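Local atomic coordinates of sialyltransferase 0160 (Photobacterium damselae, PDB entry 4R84), a protein that transfers sialic acid from the donor CMP-sialic acid to an acceptor sugar, probably a galactoside, as a GT-B glycosyltransferase. Residues A[91-96]-A[110-115]. Numbering follows the deposited sequence.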
loop_
_atom_site.group_PDB
_atom_site.type_symbol
_atom_site.label_atom_id
_atom_site.label_comp_id
_atom_site.label_asym_id
_atom_site.label_seq_id
_atom_site.Cartn_x
_atom_site.Cartn_y
_atom_site.Cartn_z
ATOM N N ASP A 91 2.620 -26.441 -11.229
ATOM C CA ASP A 91 2.674 -26.819 -9.828
ATOM C C ASP A 91 2.310 -28.280 -9.627
ATOM O O ASP A 91 1.565 -28.855 -10.410
ATOM C CB ASP A 91 1.722 -25.956 -8.988
ATOM C CG ASP A 91 2.146 -24.493 -8.923
ATOM O OD1 ASP A 91 3.202 -24.129 -9.486
ATOM O OD2 ASP A 91 1.420 -23.703 -8.272
ATOM N N GLU A 92 2.914 -28.904 -8.630
ATOM C CA GLU A 92 2.611 -30.299 -8.364
ATOM C C GLU A 92 2.760 -30.592 -6.888
ATOM O O GLU A 92 3.701 -30.112 -6.249
ATOM C CB GLU A 92 3.529 -31.199 -9.204
ATOM C CG GLU A 92 3.231 -32.664 -9.042
ATOM C CD GLU A 92 4.079 -33.537 -9.943
ATOM O OE1 GLU A 92 3.987 -34.777 -9.832
ATOM O OE2 GLU A 92 4.821 -32.979 -10.774
ATOM N N LYS A 93 1.863 -31.405 -6.337
ATOM C CA LYS A 93 1.986 -31.748 -4.937
ATOM C C LYS A 93 2.586 -33.133 -4.761
ATOM O O LYS A 93 2.388 -34.058 -5.548
ATOM C CB LYS A 93 0.638 -31.608 -4.206
ATOM C CG LYS A 93 -0.321 -32.764 -4.290
ATOM C CD LYS A 93 -1.604 -32.424 -3.506
ATOM C CE LYS A 93 -2.732 -33.396 -3.831
ATOM N NZ LYS A 93 -4.014 -32.895 -3.297
ATOM N N TYR A 94 3.401 -33.212 -3.727
ATOM C CA TYR A 94 4.147 -34.406 -3.358
ATOM C C TYR A 94 3.804 -34.692 -1.917
ATOM O O TYR A 94 3.948 -33.811 -1.071
ATOM C CB TYR A 94 5.644 -34.171 -3.527
ATOM C CG TYR A 94 6.087 -33.953 -4.945
ATOM C CD1 TYR A 94 5.914 -32.734 -5.570
ATOM C CD2 TYR A 94 6.717 -34.968 -5.656
ATOM C CE1 TYR A 94 6.305 -32.539 -6.861
ATOM C CE2 TYR A 94 7.120 -34.779 -6.954
ATOM C CZ TYR A 94 6.918 -33.560 -7.552
ATOM O OH TYR A 94 7.322 -33.357 -8.849
ATOM N N CYS A 95 3.365 -35.913 -1.635
ATOM C CA CYS A 95 2.881 -36.287 -0.313
ATOM C C CYS A 95 3.830 -37.319 0.318
ATOM O O CYS A 95 4.177 -38.311 -0.329
ATOM C CB CYS A 95 1.506 -36.910 -0.445
ATOM S SG CYS A 95 0.477 -36.007 -1.628
ATOM N N PHE A 96 4.254 -37.113 1.565
ATOM C CA PHE A 96 5.177 -38.059 2.236
ATOM C C PHE A 96 4.632 -38.431 3.607
ATOM O O PHE A 96 4.069 -37.590 4.306
ATOM C CB PHE A 96 6.579 -37.465 2.364
ATOM C CG PHE A 96 7.170 -37.051 1.051
ATOM C CD1 PHE A 96 7.840 -37.964 0.257
ATOM C CD2 PHE A 96 7.003 -35.755 0.580
ATOM C CE1 PHE A 96 8.381 -37.581 -0.968
ATOM C CE2 PHE A 96 7.536 -35.372 -0.633
ATOM C CZ PHE A 96 8.225 -36.284 -1.412
ATOM N N ASN A 110 2.439 -36.676 8.347
ATOM C CA ASN A 110 2.042 -36.536 6.961
ATOM C C ASN A 110 2.389 -35.134 6.473
ATOM O O ASN A 110 1.908 -34.156 7.012
ATOM C CB ASN A 110 0.549 -36.808 6.789
ATOM C CG ASN A 110 0.140 -38.178 7.299
ATOM O OD1 ASN A 110 0.728 -39.193 6.925
ATOM N ND2 ASN A 110 -0.864 -38.208 8.168
ATOM N N THR A 111 3.273 -35.047 5.490
ATOM C CA THR A 111 3.681 -33.759 4.978
ATOM C C THR A 111 3.353 -33.651 3.503
ATOM O O THR A 111 3.726 -34.506 2.716
ATOM C CB THR A 111 5.181 -33.523 5.188
ATOM O OG1 THR A 111 5.468 -33.493 6.593
ATOM C CG2 THR A 111 5.603 -32.203 4.541
ATOM N N THR A 112 2.652 -32.591 3.128
ATOM C CA THR A 112 2.335 -32.373 1.728
ATOM C C THR A 112 3.103 -31.176 1.220
ATOM O O THR A 112 2.937 -30.076 1.735
ATOM C CB THR A 112 0.848 -32.143 1.526
ATOM O OG1 THR A 112 0.144 -33.260 2.069
ATOM C CG2 THR A 112 0.526 -31.983 0.048
ATOM N N LEU A 113 3.967 -31.406 0.240
ATOM C CA LEU A 113 4.757 -30.342 -0.344
ATOM C C LEU A 113 4.213 -29.999 -1.720
ATOM O O LEU A 113 4.062 -30.883 -2.565
ATOM C CB LEU A 113 6.229 -30.759 -0.461
ATOM C CG LEU A 113 6.867 -31.142 0.875
ATOM C CD1 LEU A 113 8.356 -31.537 0.698
ATOM C CD2 LEU A 113 6.675 -30.000 1.889
ATOM N N THR A 114 3.942 -28.722 -1.963
ATOM C CA THR A 114 3.527 -28.300 -3.285
ATOM C C THR A 114 4.685 -27.510 -3.913
ATOM O O THR A 114 5.157 -26.525 -3.349
ATOM C CB THR A 114 2.227 -27.443 -3.238
ATOM O OG1 THR A 114 1.168 -28.212 -2.647
ATOM C CG2 THR A 114 1.788 -27.054 -4.632
ATOM N N VAL A 115 5.170 -27.980 -5.053
ATOM C CA VAL A 115 6.231 -27.278 -5.777
ATOM C C VAL A 115 5.623 -26.154 -6.567
ATOM O O VAL A 115 4.696 -26.370 -7.353
ATOM C CB VAL A 115 7.001 -28.236 -6.703
ATOM C CG1 VAL A 115 7.987 -27.472 -7.594
ATOM C CG2 VAL A 115 7.710 -29.299 -5.873
#
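Asp91 touches Val115 at the open end of an antiparallel beta hairpin formed by strands 92-101 and 106-125, in the N-terminal beta domain that resembles a PKD domain. Its CA lies 3.2 Å from Val115 O, a CA-H...O contact, while its carboxylate forms a salt bridge with Arg196. Glu92 pairs with the backbone of Val115: its N gives a weak bond, but its O accepts a firmer one from Val115 N at 2.9 Å. Lys93 and Thr114 project from the face opposite Glu92 and Val115, with Lys93 CB 3.8 Å from Thr114 OG1; the extended lysine chain then leads off past the methyl of Thr112. Tyr94 N donates to Leu113 O at 2.7 Å, and Leu113 N donates back to Tyr94 O. With CG beside its own backbone N (chi1 -66°), the Tyr94 ring leans back along the strand until CE1 lies 3.7 Å from Val115 CG2, and Phe83 meets it edge-to-face. Cys95 shares the face of Lys93 and Thr112, and its disulfide to Cys66 ties the hairpin to the neighbouring strand 59-66. Phe96 exchanges two more backbone bonds with Thr111. Its buried ring lies with Tyr94, Leu113 and Val115 on the core side, where strand 45-48 packs against Phe96 and Leu113; here Phe96 CE2 rests 4.1 Å from Leu113 CD1, the two side chains crossing nearly at right angles.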